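PDB 4KHB: uncharacterized protein POB3N from Chaetomium thermophilum var. thermophilum, which probably serves, as the N-terminal part of a FACT complex subunit, in the histone chaperone that reorganizes nucleosomes during transcription, replication and DNA repair. Local coordinates for residues G111-E114 and E119-F122; T140-A143 and E147-V150. One frame throughout, in Å; residues are numbered along the deposited sequence.

Both contacts lie in the SSRP1-family region of the chain, which belongs to the PH clan, and both join neighbouring strands of antiparallel hairpins. Interaction 1 comes first along the chain, pairing strand 112-115 with strand 119-124; strand 127-133 completes that sheet. Interaction 2 follows, pairing strand 137-144 with strand 147-152, and strand 177-184 lies beyond. Their centres are 14 Å apart and their nearest atoms about 4 Å apart, without touching. Each reaches the SPT16D chain in its own way, through A113 and G111 in interaction 1 and through E147 in interaction 2, and so both hairpins help build the heterodimer.

Interaction 1: G111-E114 and E119-F122; sequences GKAE and ELTF
A113 and F122 face each other as a non-hydrogen-bonded antiparallel pair, their CA atoms 4.3 Å apart, and E114 with T121 forms the hydrogen-bonded pair that follows. The strand axes run at 169°. E114 N donates a hydrogen bond to T121 O at 2.7 Å, and T121 N returns a bond to E114 O at 3.0 Å. The CA-H groups of A113 and F122 turn toward T121 O and K112 O.

The side chains of A113, L120 and F122 share one face. With CG anti to its backbone N (chi1 -168°), F122 sends its ring back along the first strand, where CZ lies 3.6 Å from G111 N. A113 CB comes to the edge of that ring, 4.0 Å from CD1, and K112 N lies above one face toward the rim. L120 leans over from its own strand so that CD1 is 3.5 Å from E114 O. On the other face are E114 and T121; the bent chain of E114 carries its carboxylate off to N123, while E119 reaches K64 in a salt bridge.

V93 of the SPT16D chain packs on F122, and ND1 of H91 of that chain is hydrogen-bonded to A113 N. A serine in place of F122 would probably leave A113 CB and G111 N without their aromatic neighbour and open a gap beside V93. The hairpin thus pairs an apolar face with a polar one, while the chain at G111 pairs antiparallel with a strand of SPT16D, so the sheet runs on across the interface.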
loop_
_atom_site.group_PDB
_atom_site.type_symbol
_atom_site.label_atom_id
_atom_site.label_comp_id
_atom_site.label_asym_id
_atom_site.label_seq_id
_atom_site.Cartn_x
_atom_site.Cartn_y
_atom_site.Cartn_z
ATOM N N GLY H 111 6.772 8.365 11.133
ATOM C CA GLY H 111 8.005 8.158 10.395
ATOM C C GLY H 111 8.286 9.291 9.424
ATOM O O GLY H 111 8.357 10.456 9.822
ATOM N N LYS H 112 8.444 8.952 8.147
ATOM C CA LYS H 112 8.763 9.951 7.133
ATOM C C LYS H 112 7.959 9.734 5.852
ATOM O O LYS H 112 7.988 8.651 5.263
ATOM C CB LYS H 112 10.260 9.911 6.817
ATOM C CG LYS H 112 11.144 10.499 7.906
ATOM C CD LYS H 112 10.951 11.997 8.047
ATOM C CE LYS H 112 11.298 12.466 9.454
ATOM N NZ LYS H 112 12.567 11.865 9.949
ATOM N N ALA H 113 7.242 10.767 5.423
ATOM C CA ALA H 113 6.578 10.741 4.125
ATOM C C ALA H 113 7.504 11.383 3.103
ATOM O O ALA H 113 7.760 12.589 3.158
ATOM C CB ALA H 113 5.257 11.480 4.186
ATOM N N GLU H 114 8.008 10.580 2.173
ATOM C CA GLU H 114 9.006 11.068 1.232
ATOM C C GLU H 114 8.489 11.075 -0.202
ATOM O O GLU H 114 8.027 10.053 -0.713
ATOM C CB GLU H 114 10.290 10.236 1.346
ATOM C CG GLU H 114 10.602 9.762 2.763
ATOM C CD GLU H 114 12.087 9.778 3.081
ATOM O OE1 GLU H 114 12.770 10.748 2.690
ATOM O OE2 GLU H 114 12.571 8.823 3.725
ATOM N N GLU H 119 6.614 7.827 -6.663
ATOM C CA GLU H 119 5.726 7.454 -5.564
ATOM C C GLU H 119 5.904 8.319 -4.324
ATOM O O GLU H 119 7.004 8.800 -4.036
ATOM C CB GLU H 119 5.943 5.987 -5.165
ATOM C CG GLU H 119 5.498 4.965 -6.201
ATOM C CD GLU H 119 5.628 3.536 -5.706
ATOM O OE1 GLU H 119 6.751 3.127 -5.344
ATOM O OE2 GLU H 119 4.603 2.823 -5.672
ATOM N N LEU H 120 4.813 8.494 -3.587
ATOM C CA LEU H 120 4.887 9.023 -2.235
ATOM C C LEU H 120 5.020 7.844 -1.280
ATOM O O LEU H 120 4.119 7.004 -1.188
ATOM C CB LEU H 120 3.635 9.843 -1.907
ATOM C CG LEU H 120 3.503 10.334 -0.465
ATOM C CD1 LEU H 120 4.748 11.092 -0.052
ATOM C CD2 LEU H 120 2.277 11.219 -0.292
ATOM N N THR H 121 6.146 7.777 -0.575
ATOM C CA THR H 121 6.432 6.651 0.306
ATOM C C THR H 121 6.356 7.090 1.762
ATOM O O THR H 121 6.865 8.153 2.121
ATOM C CB THR H 121 7.842 6.084 0.031
ATOM O OG1 THR H 121 7.920 5.607 -1.320
ATOM C CG2 THR H 121 8.163 4.940 0.983
ATOM N N PHE H 122 5.721 6.272 2.599
ATOM C CA PHE H 122 5.757 6.490 4.040
ATOM C C PHE H 122 6.689 5.474 4.691
ATOM O O PHE H 122 6.388 4.276 4.735
ATOM C CB PHE H 122 4.356 6.416 4.652
ATOM C CG PHE H 122 4.289 6.920 6.065
ATOM C CD1 PHE H 122 4.264 8.283 6.325
ATOM C CD2 PHE H 122 4.253 6.032 7.132
ATOM C CE1 PHE H 122 4.206 8.754 7.625
ATOM C CE2 PHE H 122 4.195 6.494 8.435
ATOM C CZ PHE H 122 4.171 7.858 8.681
#

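Interaction 2: T140-A143 and E147-V150; sequences TNLA and EIAV
L142 and I148 meet on one face of the hairpin because their torsions send the branches to a common spot: L142 places CG anti to its backbone N (chi1 -168°), while I148 puts CG1 beside its own N (chi1 -39°), and a second turn at chi2 brings CD1 to L142 CD1, at 3.8 Å. The two side chains cross obliquely. The other branch of I148, CG2, lies opposite its backbone N and heads the other way, reaching T140 CG2 at 3.7 Å, so this one residue spans both neighbours of N141 on the facing strand.

Beneath these methyl groups the backbones pair antiparallel. N141 and A149 form the hydrogen-bonded pair: N141 N binds A149 O at 2.8 Å, and A149 N answers to N141 O; A143 N closes on E147 O at 2.7 Å. The CA-H groups of T140, I148 and L142 add weaker contacts to the same three carbonyl oxygens.

The reverse face carries N141 and A149, and A143 CB approaches A149 CB at 4.3 Å. E147 extends its chain beside A143, with OE1 3.7 Å from A143 CB. Its carboxylate is claimed from outside the hairpin: OE2 makes a salt bridge with R94 of the SPT16D chain, and OE1 has a long, weak ion pair with R182. ND2 of N141 is hydrogen-bonded to OE1 of E151.

Main-chain bonds and aliphatic branches therefore hold the strands of this beta hairpin together, while the charge on the buried E147 is probably balanced chiefly by the SPT16D arginine, tying this hairpin to the heterodimer interface.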
loop_
_atom_site.group_PDB
_atom_site.type_symbol
_atom_site.label_atom_id
_atom_site.label_comp_id
_atom_site.label_asym_id
_atom_site.label_seq_id
_atom_site.Cartn_x
_atom_site.Cartn_y
_atom_site.Cartn_z
ATOM N N THR H 140 -4.051 16.972 -4.278
ATOM C CA THR H 140 -3.217 17.163 -3.103
ATOM C C THR H 140 -3.630 18.497 -2.514
ATOM O O THR H 140 -3.551 19.534 -3.180
ATOM C CB THR H 140 -1.717 17.181 -3.447
ATOM O OG1 THR H 140 -1.372 15.986 -4.163
ATOM C CG2 THR H 140 -0.884 17.259 -2.176
ATOM N N ASN H 141 -4.067 18.470 -1.262
ATOM C CA ASN H 141 -4.599 19.662 -0.624
ATOM C C ASN H 141 -4.044 19.905 0.768
ATOM O O ASN H 141 -3.854 18.966 1.550
ATOM C CB ASN H 141 -6.133 19.594 -0.563
ATOM C CG ASN H 141 -6.791 19.968 -1.879
ATOM O OD1 ASN H 141 -6.350 20.888 -2.567
ATOM N ND2 ASN H 141 -7.852 19.254 -2.236
ATOM N N LEU H 142 -3.807 21.177 1.069
ATOM C CA LEU H 142 -3.511 21.616 2.426
ATOM C C LEU H 142 -4.820 21.596 3.187
ATOM O O LEU H 142 -5.797 22.224 2.772
ATOM C CB LEU H 142 -2.924 23.031 2.434
ATOM C CG LEU H 142 -2.308 23.529 3.747
ATOM C CD1 LEU H 142 -0.967 22.886 4.020
ATOM C CD2 LEU H 142 -2.190 25.054 3.763
ATOM N N ALA H 143 -4.838 20.884 4.306
ATOM C CA ALA H 143 -6.071 20.674 5.051
ATOM C C ALA H 143 -6.078 21.437 6.365
ATOM O O ALA H 143 -7.072 21.426 7.095
ATOM C CB ALA H 143 -6.284 19.192 5.298
ATOM N N GLU H 147 -1.231 19.907 7.880
ATOM C CA GLU H 147 -1.865 18.716 7.319
ATOM C C GLU H 147 -2.112 18.743 5.812
ATOM O O GLU H 147 -2.641 19.714 5.264
ATOM C CB GLU H 147 -3.189 18.473 8.051
ATOM C CG GLU H 147 -3.888 17.175 7.693
ATOM C CD GLU H 147 -5.106 16.926 8.559
ATOM O OE1 GLU H 147 -6.176 16.602 8.005
ATOM O OE2 GLU H 147 -4.987 17.035 9.797
ATOM N N ILE H 148 -1.721 17.649 5.160
ATOM C CA ILE H 148 -1.871 17.485 3.721
ATOM C C ILE H 148 -2.863 16.365 3.423
ATOM O O ILE H 148 -2.768 15.278 3.997
ATOM C CB ILE H 148 -0.523 17.131 3.052
ATOM C CG1 ILE H 148 0.633 17.914 3.687
ATOM C CG2 ILE H 148 -0.593 17.348 1.544
ATOM C CD1 ILE H 148 0.561 19.417 3.474
ATOM N N ALA H 149 -3.817 16.628 2.533
ATOM C CA ALA H 149 -4.782 15.610 2.136
ATOM C C ALA H 149 -4.447 15.085 0.746
ATOM O O ALA H 149 -4.261 15.868 -0.188
ATOM C CB ALA H 149 -6.196 16.174 2.167
ATOM N N VAL H 150 -4.373 13.764 0.611
ATOM C CA VAL H 150 -4.133 13.140 -0.684
ATOM C C VAL H 150 -5.390 12.381 -1.082
ATOM O O VAL H 150 -5.759 11.395 -0.440
ATOM C CB VAL H 150 -2.931 12.176 -0.645
ATOM C CG1 VAL H 150 -2.712 11.547 -2.008
ATOM C CG2 VAL H 150 -1.681 12.907 -0.198
#